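Local atomic coordinates of gentamicin resistance protein (Enterococcus gallinarum, PDB entry 6CTZ), a protein that probably confers aminoglycoside resistance by transferring a phosphate from a guanosine nucleotide to the 2''-hydroxyl of antibiotics such as kanamycin and gentamicin. Residues Gly36-Arg41 against Gly87-Gln92; Asn69-Val74 against Gly211-Gly216; Phe264-Tyr269 against Ile286-Glu291. The protein carries 2 engineered substitutions. All coordinates share one frame; numbering follows the deposited sequence.

Overall arrangement
After helix 2-11 and strands 20-25 and 29-34, the chain reaches strand 38-43, which contact 1 sets against strand 83-89, closing a loop that includes helix 46-62. Contact 2 starts within that loop, at residues 69-74, and ends far beyond it, at 211-216, so the two contacts cross. They touch each other through the salt bridge R41-D214 and a probable G87-V74 backbone bond, and both reach GDP; together they tie the five-stranded sheet to the metal-binding segment 211-216. Contact 3 follows in series and closes the turn between helices 251-276 and 279-296, packing the two against each other. Its centre lies about 29 Å from that of contact 2, beside kanamycin rather than the nucleotide.

Contact 1: residues Gly36-Arg41 against Gly87-Gln92; sequences GDWVFR and GYRKVQ. With GDP (guanosine-5'-diphosphate), chain B.
V39 and Y88 form a hydrogen-bonded antiparallel pair: V39 N donates to Y88 O (2.8 Å), and Y88 N donates back to V39 O. Past the end of strand 83-89, K90 N donates to D37 O at 2.9 Å. One water joins D37 O to R89 NH1, and another joins G36 O to K90 NZ. CH-pi contacts flank the ladder. R89 CG sits over the W38 six-membered ring, 3.8 Å from its centroid, and the extended chain then brings the guanidinium over CZ2, planes 39° apart. G87 CA lies over the F40 ring. On the sheet face bearing V39 and Y88, V39 CB stands 3.9 Å from the centroid of the Y88 ring. These strands are neighbours in the five-stranded sheet of a kinase-like N-terminal lobe, and residues 90-92 continue into what corresponds to the hinge of protein kinases. V39, R41, Y88, K90 and V91 line the GDP pocket. The Y88 CG placement between backbone N and carbonyl carbon (chi1 55°) turns one face of the ring to V39, with its OH donating to GDP N7 at 2.7 Å. V91 N reads guanine O6 at 2.9 Å. R41 presents a guanidinium edge to the alpha-phosphate, NE (2.7 Å) and NH2 both donating to O1A, while its NH1 forms a salt bridge with E55.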
loop_
_atom_site.group_PDB
_atom_site.type_symbol
_atom_site.label_atom_id
_atom_site.label_comp_id
_atom_site.label_asym_id
_atom_site.label_seq_id
_atom_site.Cartn_x
_atom_site.Cartn_y
_atom_site.Cartn_z
ATOM N N GLY A 36 -8.819 -14.177 -19.198
ATOM C CA GLY A 36 -8.397 -14.862 -17.999
ATOM C C GLY A 36 -6.924 -14.757 -17.681
ATOM O O GLY A 36 -6.489 -15.299 -16.657
ATOM N N ASP A 37 -6.147 -14.049 -18.503
ATOM C CA ASP A 37 -4.693 -14.093 -18.440
ATOM C C ASP A 37 -4.028 -12.739 -18.265
ATOM O O ASP A 37 -2.942 -12.682 -17.685
ATOM C CB ASP A 37 -4.118 -14.724 -19.721
ATOM C CG ASP A 37 -4.538 -16.162 -19.904
ATOM O OD1 ASP A 37 -4.984 -16.784 -18.917
ATOM O OD2 ASP A 37 -4.413 -16.670 -21.036
ATOM N N TRP A 38 -4.617 -11.661 -18.776
ATOM C CA TRP A 38 -3.948 -10.369 -18.865
ATOM C C TRP A 38 -4.688 -9.357 -18.010
ATOM O O TRP A 38 -5.894 -9.160 -18.185
ATOM C CB TRP A 38 -3.921 -9.868 -20.309
ATOM C CG TRP A 38 -3.011 -10.653 -21.184
ATOM C CD1 TRP A 38 -3.362 -11.627 -22.071
ATOM C CD2 TRP A 38 -1.584 -10.535 -21.257
ATOM N NE1 TRP A 38 -2.240 -12.117 -22.694
ATOM C CE2 TRP A 38 -1.136 -11.466 -22.211
ATOM C CE3 TRP A 38 -0.644 -9.728 -20.602
ATOM C CZ2 TRP A 38 0.212 -11.615 -22.532
ATOM C CZ3 TRP A 38 0.694 -9.878 -20.918
ATOM C CH2 TRP A 38 1.109 -10.813 -21.878
ATOM N N VAL A 39 -3.964 -8.701 -17.125
ATOM C CA VAL A 39 -4.535 -7.639 -16.356
ATOM C C VAL A 39 -4.264 -6.319 -17.086
ATOM O O VAL A 39 -3.148 -6.010 -17.361
ATOM C CB VAL A 39 -3.889 -7.544 -14.928
ATOM C CG1 VAL A 39 -4.425 -6.341 -14.174
ATOM C CG2 VAL A 39 -4.076 -8.830 -14.154
ATOM N N PHE A 40 -5.299 -5.590 -17.430
ATOM C CA PHE A 40 -5.154 -4.235 -17.942
ATOM C C PHE A 40 -5.582 -3.256 -16.861
ATOM O O PHE A 40 -6.671 -3.386 -16.284
ATOM C CB PHE A 40 -5.884 -4.027 -19.273
ATOM C CG PHE A 40 -5.118 -4.570 -20.429
ATOM C CD1 PHE A 40 -5.230 -5.907 -20.784
ATOM C CD2 PHE A 40 -4.221 -3.764 -21.114
ATOM C CE1 PHE A 40 -4.499 -6.422 -21.844
ATOM C CE2 PHE A 40 -3.482 -4.271 -22.161
ATOM C CZ PHE A 40 -3.614 -5.602 -22.521
ATOM N N ARG A 41 -4.702 -2.306 -16.562
ATOM C CA ARG A 41 -4.827 -1.479 -15.373
ATOM C C ARG A 41 -4.821 -0.020 -15.802
ATOM O O ARG A 41 -3.845 0.455 -16.404
ATOM C CB ARG A 41 -3.684 -1.793 -14.411
ATOM C CG ARG A 41 -3.794 -1.133 -13.052
ATOM C CD ARG A 41 -2.630 -1.632 -12.235
ATOM N NE ARG A 41 -2.379 -1.047 -10.923
ATOM C CZ ARG A 41 -1.349 -0.246 -10.661
ATOM N NH1 ARG A 41 -0.552 0.175 -11.638
ATOM N NH2 ARG A 41 -1.105 0.133 -9.414
ATOM N N GLY A 87 -0.731 -3.301 -19.449
ATOM C CA GLY A 87 -1.186 -4.661 -19.368
ATOM C C GLY A 87 -0.052 -5.570 -18.919
ATOM O O GLY A 87 1.041 -5.433 -19.385
ATOM N N TYR A 88 -0.356 -6.499 -18.023
ATOM C CA TYR A 88 0.588 -7.448 -17.518
ATOM C C TYR A 88 -0.041 -8.809 -17.294
ATOM O O TYR A 88 -1.184 -8.857 -17.040
ATOM C CB TYR A 88 1.254 -6.947 -16.216
ATOM C CG TYR A 88 0.350 -6.538 -15.048
ATOM C CD1 TYR A 88 -0.093 -5.258 -14.933
ATOM C CD2 TYR A 88 0.036 -7.416 -14.034
ATOM C CE1 TYR A 88 -0.831 -4.851 -13.863
ATOM C CE2 TYR A 88 -0.726 -6.999 -12.949
ATOM C CZ TYR A 88 -1.124 -5.713 -12.881
ATOM O OH TYR A 88 -1.853 -5.236 -11.826
ATOM N N ARG A 89 0.736 -9.866 -17.414
ATOM C CA ARG A 89 0.218 -11.198 -17.150
ATOM C C ARG A 89 -0.213 -11.198 -15.683
ATOM O O ARG A 89 0.503 -10.757 -14.840
ATOM C CB ARG A 89 1.260 -12.298 -17.375
ATOM C CG ARG A 89 1.522 -12.624 -18.841
ATOM C CD ARG A 89 2.048 -14.034 -19.113
ATOM N NE ARG A 89 1.948 -14.361 -20.554
ATOM C CZ ARG A 89 0.885 -14.928 -21.138
ATOM N NH1 ARG A 89 -0.165 -15.264 -20.456
ATOM N NH2 ARG A 89 0.882 -15.159 -22.444
ATOM N N LYS A 90 -1.379 -11.734 -15.410
ATOM C CA LYS A 90 -1.900 -11.764 -14.057
ATOM C C LYS A 90 -0.862 -12.343 -13.102
ATOM O O LYS A 90 -0.230 -13.368 -13.381
ATOM C CB LYS A 90 -3.175 -12.604 -14.040
ATOM C CG LYS A 90 -3.941 -12.506 -12.745
ATOM C CD LYS A 90 -5.245 -13.281 -12.810
ATOM C CE LYS A 90 -5.007 -14.774 -12.861
ATOM N NZ LYS A 90 -6.273 -15.533 -12.642
ATOM N N VAL A 91 -0.650 -11.652 -11.989
ATOM C CA VAL A 91 0.205 -12.206 -10.954
ATOM C C VAL A 91 -0.607 -13.309 -10.288
ATOM O O VAL A 91 -1.711 -13.072 -9.788
ATOM C CB VAL A 91 0.657 -11.111 -9.976
ATOM C CG1 VAL A 91 1.544 -11.683 -8.874
ATOM C CG2 VAL A 91 1.407 -10.011 -10.734
ATOM N N GLN A 92 -0.104 -14.526 -10.348
ATOM C CA GLN A 92 -0.976 -15.648 -10.049
ATOM C C GLN A 92 -1.110 -15.838 -8.551
ATOM O O GLN A 92 -0.277 -15.388 -7.757
ATOM C CB GLN A 92 -0.473 -16.930 -10.710
ATOM C CG GLN A 92 -0.535 -16.910 -12.236
ATOM C CD GLN A 92 -1.953 -16.991 -12.786
ATOM O OE1 GLN A 92 -2.860 -17.525 -12.140
ATOM N NE2 GLN A 92 -2.146 -16.462 -13.990
HETATM P PB GDP B . -5.000 0.785 -6.776
HETATM O O1B GDP B . -3.652 1.419 -7.023
HETATM O O2B GDP B . -5.137 0.266 -5.359
HETATM O O3B GDP B . -6.137 1.677 -7.217
HETATM O O3A GDP B . -5.058 -0.479 -7.784
HETATM P PA GDP B . -4.313 -1.913 -7.663
HETATM O O1A GDP B . -3.020 -1.906 -8.424
HETATM O O2A GDP B . -4.188 -2.315 -6.204
HETATM O "O5'" GDP B . -5.350 -2.856 -8.482
HETATM C "C5'" GDP B . -6.713 -2.890 -8.078
HETATM C "C4'" GDP B . -7.076 -4.306 -7.698
HETATM O "O4'" GDP B . -7.027 -5.123 -8.868
HETATM C "C3'" GDP B . -6.120 -4.978 -6.727
HETATM O "O3'" GDP B . -6.353 -4.599 -5.366
HETATM C "C2'" GDP B . -6.464 -6.426 -6.968
HETATM O "O2'" GDP B . -7.708 -6.756 -6.342
HETATM C "C1'" GDP B . -6.699 -6.447 -8.469
HETATM N N9 GDP B . -5.456 -6.828 -9.170
HETATM C C8 GDP B . -4.564 -6.017 -9.783
HETATM N N7 GDP B . -3.560 -6.764 -10.312
HETATM C C5 GDP B . -3.823 -8.057 -10.037
HETATM C C6 GDP B . -3.183 -9.356 -10.279
HETATM O O6 GDP B . -2.116 -9.431 -10.917
HETATM N N1 GDP B . -3.811 -10.443 -9.806
HETATM C C2 GDP B . -4.972 -10.397 -9.117
HETATM N N2 GDP B . -5.536 -11.544 -8.693
HETATM N N3 GDP B . -5.613 -9.238 -8.846
HETATM C C4 GDP B . -5.077 -8.082 -9.291
HETATM O O HOH W 1 -7.919 -16.417 -14.712
HETATM O O HOH W 2 -1.395 -15.031 -17.643
#

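Contact 2: residues Asn69-Val74 against Gly211-Gly216; sequences NIPQYV and GIIDFG. With MG (magnesium ion), chain C; MG (magnesium ion), chain D; GDP (guanosine-5'-diphosphate), chain B.
N69 and G211 are joined by a single backbone bridge, in which I212 N donates to N69 O at 2.9 Å with the donor nearly in line with the carbonyl (C=O...N 178°). I70 CA then points its hydrogen at I212 O, 3.6 Å away, and P71 CD packs against the same oxygen. The bridge holds the loop before strand 73-78 against the approach to D214-F215-G216, the DFG motif of this kinase-like fold. Apolar side chains continue the contact. I70 CG2 comes within 3.7 Å of F215 CZ, the two side chains crossing at about a right angle, and the other neighbours of F215 include L59 of helix 46-62. P71 CG meets I213 CG2 at 4.1 Å, and on its longer branch I213 sends CD1 to within 3.7 Å of GDP C8, against the purine. D214 faces away from residues 69-74, toward the phosphates. Its OD2 bridges both magnesium ions, at 2.1 Å from the one that O2A and O2B of GDP also bind, and at 2.3 Å from the one that takes O1B. The second ion is chelated by OD1 as well, and H197 completes the shell of the first. R41 forms a salt bridge to OD1, a further hold on the carboxylate beside the metals. An Asx turn closes the motif: G216 N donates to D214 OD1 at 3.3 Å, from 36° out of the carboxylate plane.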
loop_
_atom_site.group_PDB
_atom_site.type_symbol
_atom_site.label_atom_id
_atom_site.label_comp_id
_atom_site.label_asym_id
_atom_site.label_seq_id
_atom_site.Cartn_x
_atom_site.Cartn_y
_atom_site.Cartn_z
ATOM N N ASN A 69 6.887 -12.640 -7.229
ATOM C CA ASN A 69 6.495 -12.096 -8.511
ATOM C C ASN A 69 5.867 -10.720 -8.327
ATOM O O ASN A 69 5.154 -10.470 -7.348
ATOM C CB ASN A 69 5.540 -13.069 -9.189
ATOM C CG ASN A 69 6.239 -14.388 -9.537
ATOM O OD1 ASN A 69 7.287 -14.709 -8.974
ATOM N ND2 ASN A 69 5.688 -15.127 -10.475
ATOM N N ILE A 70 6.190 -9.805 -9.237
ATOM C CA ILE A 70 5.594 -8.472 -9.254
ATOM C C ILE A 70 5.113 -8.209 -10.679
ATOM O O ILE A 70 5.519 -8.910 -11.619
ATOM C CB ILE A 70 6.599 -7.393 -8.772
ATOM C CG1 ILE A 70 7.753 -7.216 -9.772
ATOM C CG2 ILE A 70 7.108 -7.718 -7.355
ATOM C CD1 ILE A 70 8.820 -6.235 -9.292
ATOM N N PRO A 71 4.251 -7.208 -10.882
ATOM C CA PRO A 71 3.749 -6.968 -12.244
ATOM C C PRO A 71 4.873 -6.655 -13.218
ATOM O O PRO A 71 5.794 -5.891 -12.922
ATOM C CB PRO A 71 2.825 -5.762 -12.073
ATOM C CG PRO A 71 2.380 -5.838 -10.638
ATOM C CD PRO A 71 3.611 -6.304 -9.908
ATOM N N GLN A 72 4.761 -7.220 -14.414
ATOM C CA GLN A 72 5.700 -6.942 -15.492
ATOM C C GLN A 72 4.907 -6.427 -16.676
ATOM O O GLN A 72 4.221 -7.198 -17.365
ATOM C CB GLN A 72 6.454 -8.194 -15.871
ATOM C CG GLN A 72 7.393 -8.640 -14.810
ATOM C CD GLN A 72 8.309 -9.649 -15.389
ATOM O OE1 GLN A 72 9.421 -9.334 -15.788
ATOM N NE2 GLN A 72 7.815 -10.865 -15.524
ATOM N N TYR A 73 5.004 -5.129 -16.914
ATOM C CA TYR A 73 4.174 -4.496 -17.927
ATOM C C TYR A 73 4.701 -4.863 -19.306
ATOM O O TYR A 73 5.777 -4.415 -19.710
ATOM C CB TYR A 73 4.187 -2.988 -17.714
ATOM C CG TYR A 73 3.698 -2.505 -16.350
ATOM C CD1 TYR A 73 2.846 -3.271 -15.541
ATOM C CD2 TYR A 73 4.087 -1.259 -15.881
ATOM C CE1 TYR A 73 2.408 -2.791 -14.316
ATOM C CE2 TYR A 73 3.652 -0.780 -14.672
ATOM C CZ TYR A 73 2.814 -1.543 -13.894
ATOM O OH TYR A 73 2.394 -1.037 -12.689
ATOM N N VAL A 74 3.954 -5.692 -20.019
ATOM C CA VAL A 74 4.288 -6.067 -21.389
ATOM C C VAL A 74 3.678 -5.091 -22.377
ATOM O O VAL A 74 4.274 -4.789 -23.415
ATOM C CB VAL A 74 3.803 -7.511 -21.638
ATOM C CG1 VAL A 74 3.861 -7.884 -23.126
ATOM C CG2 VAL A 74 4.619 -8.482 -20.796
ATOM N N GLY A 211 3.384 -13.420 -4.754
ATOM C CA GLY A 211 3.410 -12.169 -5.484
ATOM C C GLY A 211 2.998 -10.996 -4.632
ATOM O O GLY A 211 2.324 -11.149 -3.608
ATOM N N ILE A 212 3.427 -9.813 -5.071
ATOM C CA ILE A 212 3.041 -8.529 -4.485
ATOM C C ILE A 212 2.675 -7.599 -5.630
ATOM O O ILE A 212 3.435 -7.491 -6.606
ATOM C CB ILE A 212 4.183 -7.905 -3.655
ATOM C CG1 ILE A 212 4.593 -8.816 -2.495
ATOM C CG2 ILE A 212 3.778 -6.511 -3.140
ATOM C CD1 ILE A 212 3.645 -8.774 -1.307
ATOM N N ILE A 213 1.526 -6.929 -5.525
ATOM C CA ILE A 213 1.081 -5.990 -6.548
ATOM C C ILE A 213 1.014 -4.556 -6.016
ATOM O O ILE A 213 1.283 -4.298 -4.834
ATOM C CB ILE A 213 -0.264 -6.435 -7.157
ATOM C CG1 ILE A 213 -1.346 -6.526 -6.070
ATOM C CG2 ILE A 213 -0.096 -7.758 -7.919
ATOM C CD1 ILE A 213 -2.747 -6.647 -6.627
ATOM N N ASP A 214 0.669 -3.619 -6.902
ATOM C CA ASP A 214 0.369 -2.218 -6.595
ATOM C C ASP A 214 1.494 -1.460 -5.906
ATOM O O ASP A 214 1.426 -1.195 -4.703
ATOM C CB ASP A 214 -0.925 -2.057 -5.800
ATOM C CG ASP A 214 -1.385 -0.603 -5.747
ATOM O OD1 ASP A 214 -0.763 0.264 -6.426
ATOM O OD2 ASP A 214 -2.368 -0.323 -5.018
ATOM N N PHE A 215 2.509 -1.077 -6.673
ATOM C CA PHE A 215 3.630 -0.289 -6.184
ATOM C C PHE A 215 3.427 1.208 -6.391
ATOM O O PHE A 215 4.401 1.965 -6.363
ATOM C CB PHE A 215 4.933 -0.756 -6.847
ATOM C CG PHE A 215 5.431 -2.096 -6.353
ATOM C CD1 PHE A 215 4.768 -3.279 -6.682
ATOM C CD2 PHE A 215 6.582 -2.174 -5.585
ATOM C CE1 PHE A 215 5.247 -4.516 -6.241
ATOM C CE2 PHE A 215 7.063 -3.395 -5.140
ATOM C CZ PHE A 215 6.390 -4.574 -5.467
ATOM N N GLY A 216 2.181 1.656 -6.567
ATOM C CA GLY A 216 1.924 3.050 -6.875
ATOM C C GLY A 216 2.316 4.027 -5.784
ATOM O O GLY A 216 2.549 5.206 -6.078
HETATM MG MG MG C . -4.164 -1.281 -4.465
HETATM MG MG MG D . -2.152 1.824 -5.730
HETATM P PB GDP B . -5.000 0.785 -6.776
HETATM O O1B GDP B . -3.652 1.419 -7.023
HETATM O O2B GDP B . -5.137 0.266 -5.359
HETATM O O3B GDP B . -6.137 1.677 -7.217
HETATM O O3A GDP B . -5.058 -0.479 -7.784
HETATM P PA GDP B . -4.313 -1.913 -7.663
HETATM O O1A GDP B . -3.020 -1.906 -8.424
HETATM O O2A GDP B . -4.188 -2.315 -6.204
HETATM O "O5'" GDP B . -5.350 -2.856 -8.482
HETATM C "C5'" GDP B . -6.713 -2.890 -8.078
HETATM C "C4'" GDP B . -7.076 -4.306 -7.698
HETATM O "O4'" GDP B . -7.027 -5.123 -8.868
HETATM C "C3'" GDP B . -6.120 -4.978 -6.727
HETATM O "O3'" GDP B . -6.353 -4.599 -5.366
HETATM C "C2'" GDP B . -6.464 -6.426 -6.968
HETATM O "O2'" GDP B . -7.708 -6.756 -6.342
HETATM C "C1'" GDP B . -6.699 -6.447 -8.469
HETATM N N9 GDP B . -5.456 -6.828 -9.170
HETATM C C8 GDP B . -4.564 -6.017 -9.783
HETATM N N7 GDP B . -3.560 -6.764 -10.312
HETATM C C5 GDP B . -3.823 -8.057 -10.037
HETATM C C6 GDP B . -3.183 -9.356 -10.279
HETATM O O6 GDP B . -2.116 -9.431 -10.917
HETATM N N1 GDP B . -3.811 -10.443 -9.806
HETATM C C2 GDP B . -4.972 -10.397 -9.117
HETATM N N2 GDP B . -5.536 -11.544 -8.693
HETATM N N3 GDP B . -5.613 -9.238 -8.846
HETATM C C4 GDP B . -5.077 -8.082 -9.291
HETATM O O HOH W 3 -5.850 -2.237 -3.782
HETATM O O HOH W 4 -4.240 -0.067 -2.750
HETATM O O HOH W 5 -0.797 1.957 -4.065
HETATM O O HOH W 6 -1.291 3.312 -7.028
HETATM O O HOH W 7 -3.343 3.128 -4.691
#

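Contact 3: residues Phe264-Tyr269 against Ile286-Glu291; sequences FDQVSY and IELLEE. Unlike the reference sequence in segment 286-291: I286 (reference Leu). With KAN (kanamycin a), chain E.
The Y269 ring meets L288 CD1 obliquely, CE2 to CD1 3.6 Å, while one of its faces is laid against kanamycin, whose C2 stands 3.8 Å above the ring centre. With chi1 at -174°, CG points opposite the backbone N and this face meets the sugar; L288 CD1 comes in on the same side and touches kanamycin O7, and the Y269 OH is hydrogen-bonded to E284. The other flat group, the Q266 amide, passes L288 at about a right angle, NE2 lying 3.8 Å from L288 CB. This nitrogen donates to kanamycin O7 at 2.9 Å and to a water that donates to L288 O, linking the helices through solvent. A bend at chi2 (-50°) turns the amide toward the antibiotic. Helices 251-276 and 279-296 form an antiparallel helical hairpin, their segment axes 9.0 Å apart at 167°, and one end of the kanamycin pocket is built on it. D265 OD1, which also bonds Y229 OH, accepts a weak hydrogen bond from kanamycin O15. Away from the sugar the interface is apolar: L289 CD2 fits against Q266 CB at 3.7 Å and V267 CG2 at 4.0 Å, with L164 and L168 of helix 162-176 packing against L289 and V267 respectively.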
loop_
_atom_site.group_PDB
_atom_site.type_symbol
_atom_site.label_atom_id
_atom_site.label_comp_id
_atom_site.label_asym_id
_atom_site.label_seq_id
_atom_site.Cartn_x
_atom_site.Cartn_y
_atom_site.Cartn_z
ATOM N N PHE A 264 -2.631 7.936 12.163
ATOM C CA PHE A 264 -2.606 8.910 11.081
ATOM C C PHE A 264 -3.283 8.359 9.833
ATOM O O PHE A 264 -3.927 9.114 9.093
ATOM C CB PHE A 264 -1.167 9.345 10.794
ATOM C CG PHE A 264 -0.431 9.843 12.018
ATOM C CD1 PHE A 264 -1.116 10.440 13.072
ATOM C CD2 PHE A 264 0.942 9.695 12.119
ATOM C CE1 PHE A 264 -0.438 10.883 14.202
ATOM C CE2 PHE A 264 1.623 10.124 13.248
ATOM C CZ PHE A 264 0.933 10.727 14.284
ATOM N N ASP A 265 -3.180 7.046 9.604
ATOM C CA ASP A 265 -3.906 6.433 8.497
ATOM C C ASP A 265 -5.415 6.581 8.666
ATOM O O ASP A 265 -6.129 6.851 7.692
ATOM C CB ASP A 265 -3.525 4.960 8.359
ATOM C CG ASP A 265 -4.257 4.285 7.220
ATOM O OD1 ASP A 265 -4.070 4.704 6.061
ATOM O OD2 ASP A 265 -5.033 3.341 7.476
ATOM N N GLN A 266 -5.925 6.432 9.882
ATOM C CA GLN A 266 -7.342 6.587 10.126
ATOM C C GLN A 266 -7.769 8.026 9.825
ATOM O O GLN A 266 -8.786 8.224 9.252
ATOM C CB GLN A 266 -7.735 6.134 11.518
ATOM C CG GLN A 266 -7.457 4.695 11.859
ATOM C CD GLN A 266 -7.950 3.693 10.833
ATOM O OE1 GLN A 266 -7.658 3.795 9.693
ATOM N NE2 GLN A 266 -8.642 2.748 11.243
ATOM N N VAL A 267 -6.971 9.009 10.181
ATOM C CA VAL A 267 -7.246 10.405 9.870
ATOM C C VAL A 267 -7.261 10.578 8.366
ATOM O O VAL A 267 -8.142 11.201 7.843
ATOM C CB VAL A 267 -6.146 11.314 10.461
ATOM C CG1 VAL A 267 -6.164 12.704 9.897
ATOM C CG2 VAL A 267 -6.277 11.339 11.935
ATOM N N SER A 268 -6.291 10.024 7.675
ATOM C CA SER A 268 -6.200 10.114 6.251
ATOM C C SER A 268 -7.413 9.509 5.564
ATOM O O SER A 268 -7.882 10.042 4.609
ATOM C CB SER A 268 -4.968 9.409 5.737
ATOM O OG SER A 268 -3.810 10.110 6.029
ATOM N N TYR A 269 -7.885 8.401 6.073
ATOM C CA TYR A 269 -9.060 7.740 5.521
ATOM C C TYR A 269 -10.289 8.628 5.643
ATOM O O TYR A 269 -11.067 8.759 4.693
ATOM C CB TYR A 269 -9.271 6.415 6.248
ATOM C CG TYR A 269 -10.378 5.560 5.681
ATOM C CD1 TYR A 269 -10.252 4.963 4.431
ATOM C CD2 TYR A 269 -11.538 5.328 6.405
ATOM C CE1 TYR A 269 -11.256 4.171 3.913
ATOM C CE2 TYR A 269 -12.550 4.532 5.894
ATOM C CZ TYR A 269 -12.406 3.957 4.649
ATOM O OH TYR A 269 -13.412 3.165 4.143
ATOM N N ILE A 286 -15.238 8.536 11.080
ATOM C CA ILE A 286 -15.373 9.021 12.451
ATOM C C ILE A 286 -15.401 7.847 13.421
ATOM O O ILE A 286 -14.762 7.877 14.481
ATOM C CB ILE A 286 -16.623 9.912 12.591
ATOM C CG1 ILE A 286 -16.503 11.168 11.720
ATOM C CG2 ILE A 286 -16.844 10.293 14.042
ATOM C CD1 ILE A 286 -15.594 12.240 12.292
ATOM N N GLU A 287 -16.123 6.785 13.059
ATOM C CA GLU A 287 -16.197 5.604 13.911
ATOM C C GLU A 287 -14.840 4.920 14.032
ATOM O O GLU A 287 -14.480 4.432 15.110
ATOM C CB GLU A 287 -17.247 4.641 13.356
ATOM C CG GLU A 287 -17.752 3.610 14.350
ATOM C CD GLU A 287 -18.974 2.869 13.837
ATOM O OE1 GLU A 287 -19.407 1.899 14.494
ATOM O OE2 GLU A 287 -19.500 3.260 12.773
ATOM N N LEU A 288 -14.073 4.868 12.936
ATOM C CA LEU A 288 -12.749 4.259 12.990
ATOM C C LEU A 288 -11.814 5.044 13.903
ATOM O O LEU A 288 -10.966 4.456 14.584
ATOM C CB LEU A 288 -12.168 4.144 11.583
ATOM C CG LEU A 288 -12.865 3.108 10.705
ATOM C CD1 LEU A 288 -12.468 3.267 9.247
ATOM C CD2 LEU A 288 -12.542 1.702 11.204
ATOM N N LEU A 289 -11.949 6.374 13.925
ATOM C CA LEU A 289 -11.144 7.183 14.837
ATOM C C LEU A 289 -11.492 6.878 16.287
ATOM O O LEU A 289 -10.599 6.742 17.132
ATOM C CB LEU A 289 -11.341 8.671 14.542
ATOM C CG LEU A 289 -10.688 9.248 13.283
ATOM C CD1 LEU A 289 -11.019 10.727 13.155
ATOM C CD2 LEU A 289 -9.182 9.029 13.318
ATOM N N GLU A 290 -12.789 6.774 16.595
ATOM C CA GLU A 290 -13.204 6.405 17.946
ATOM C C GLU A 290 -12.665 5.033 18.332
ATOM O O GLU A 290 -12.208 4.834 19.462
ATOM C CB GLU A 290 -14.730 6.442 18.053
ATOM C CG GLU A 290 -15.336 7.820 17.789
ATOM C CD GLU A 290 -16.851 7.825 17.884
ATOM O OE1 GLU A 290 -17.396 8.598 18.698
ATOM O OE2 GLU A 290 -17.498 7.055 17.144
ATOM N N GLU A 291 -12.685 4.081 17.394
ATOM C CA GLU A 291 -12.167 2.746 17.682
ATOM C C GLU A 291 -10.654 2.761 17.881
ATOM O O GLU A 291 -10.128 2.013 18.711
ATOM C CB GLU A 291 -12.558 1.776 16.568
ATOM C CG GLU A 291 -14.060 1.618 16.410
ATOM C CD GLU A 291 -14.439 0.581 15.372
ATOM O OE1 GLU A 291 -15.566 0.046 15.452
ATOM O OE2 GLU A 291 -13.613 0.298 14.478
HETATM C C1 KAN E . -8.950 1.722 5.400
HETATM C C2 KAN E . -9.173 2.110 6.862
HETATM C C3 KAN E . -9.568 0.882 7.656
HETATM C C4 KAN E . -10.836 0.324 7.029
HETATM C C5 KAN E . -10.616 -0.020 5.558
HETATM C C6 KAN E . -11.903 -0.499 4.893
HETATM C C7 KAN E . -4.817 0.103 2.505
HETATM C C8 KAN E . -5.787 1.225 2.143
HETATM C C9 KAN E . -6.559 1.674 3.388
HETATM C C10 KAN E . -7.286 0.508 4.058
HETATM C C11 KAN E . -6.310 -0.633 4.353
HETATM C C12 KAN E . -5.575 -1.079 3.095
HETATM C C13 KAN E . -5.645 3.225 0.772
HETATM C C14 KAN E . -4.717 3.699 -0.335
HETATM C C15 KAN E . -3.491 4.360 0.302
HETATM C C16 KAN E . -3.940 5.488 1.223
HETATM C C17 KAN E . -4.942 4.961 2.232
HETATM C C18 KAN E . -5.484 6.114 3.061
HETATM N N1 KAN E . -11.623 -0.751 3.491
HETATM N N2 KAN E . -6.997 -1.779 4.939
HETATM N N3 KAN E . -4.070 -0.298 1.314
HETATM N N4 KAN E . -2.559 4.879 -0.692
HETATM O O5 KAN E . -10.081 1.076 4.807
HETATM O O6 KAN E . -7.961 2.661 7.385
HETATM O O7 KAN E . -9.809 1.216 9.027
HETATM O O8 KAN E . -11.225 -0.852 7.742
HETATM O O9 KAN E . -7.793 0.883 5.341
HETATM O O10 KAN E . -7.538 2.653 3.005
HETATM O O11 KAN E . -4.977 2.281 1.608
HETATM O O12 KAN E . -6.029 4.350 1.558
HETATM O O13 KAN E . -4.377 2.570 -1.145
HETATM O O14 KAN E . -2.836 6.050 1.953
HETATM O O15 KAN E . -6.424 5.606 4.014
HETATM O O HOH W 8 -9.601 2.076 13.825
#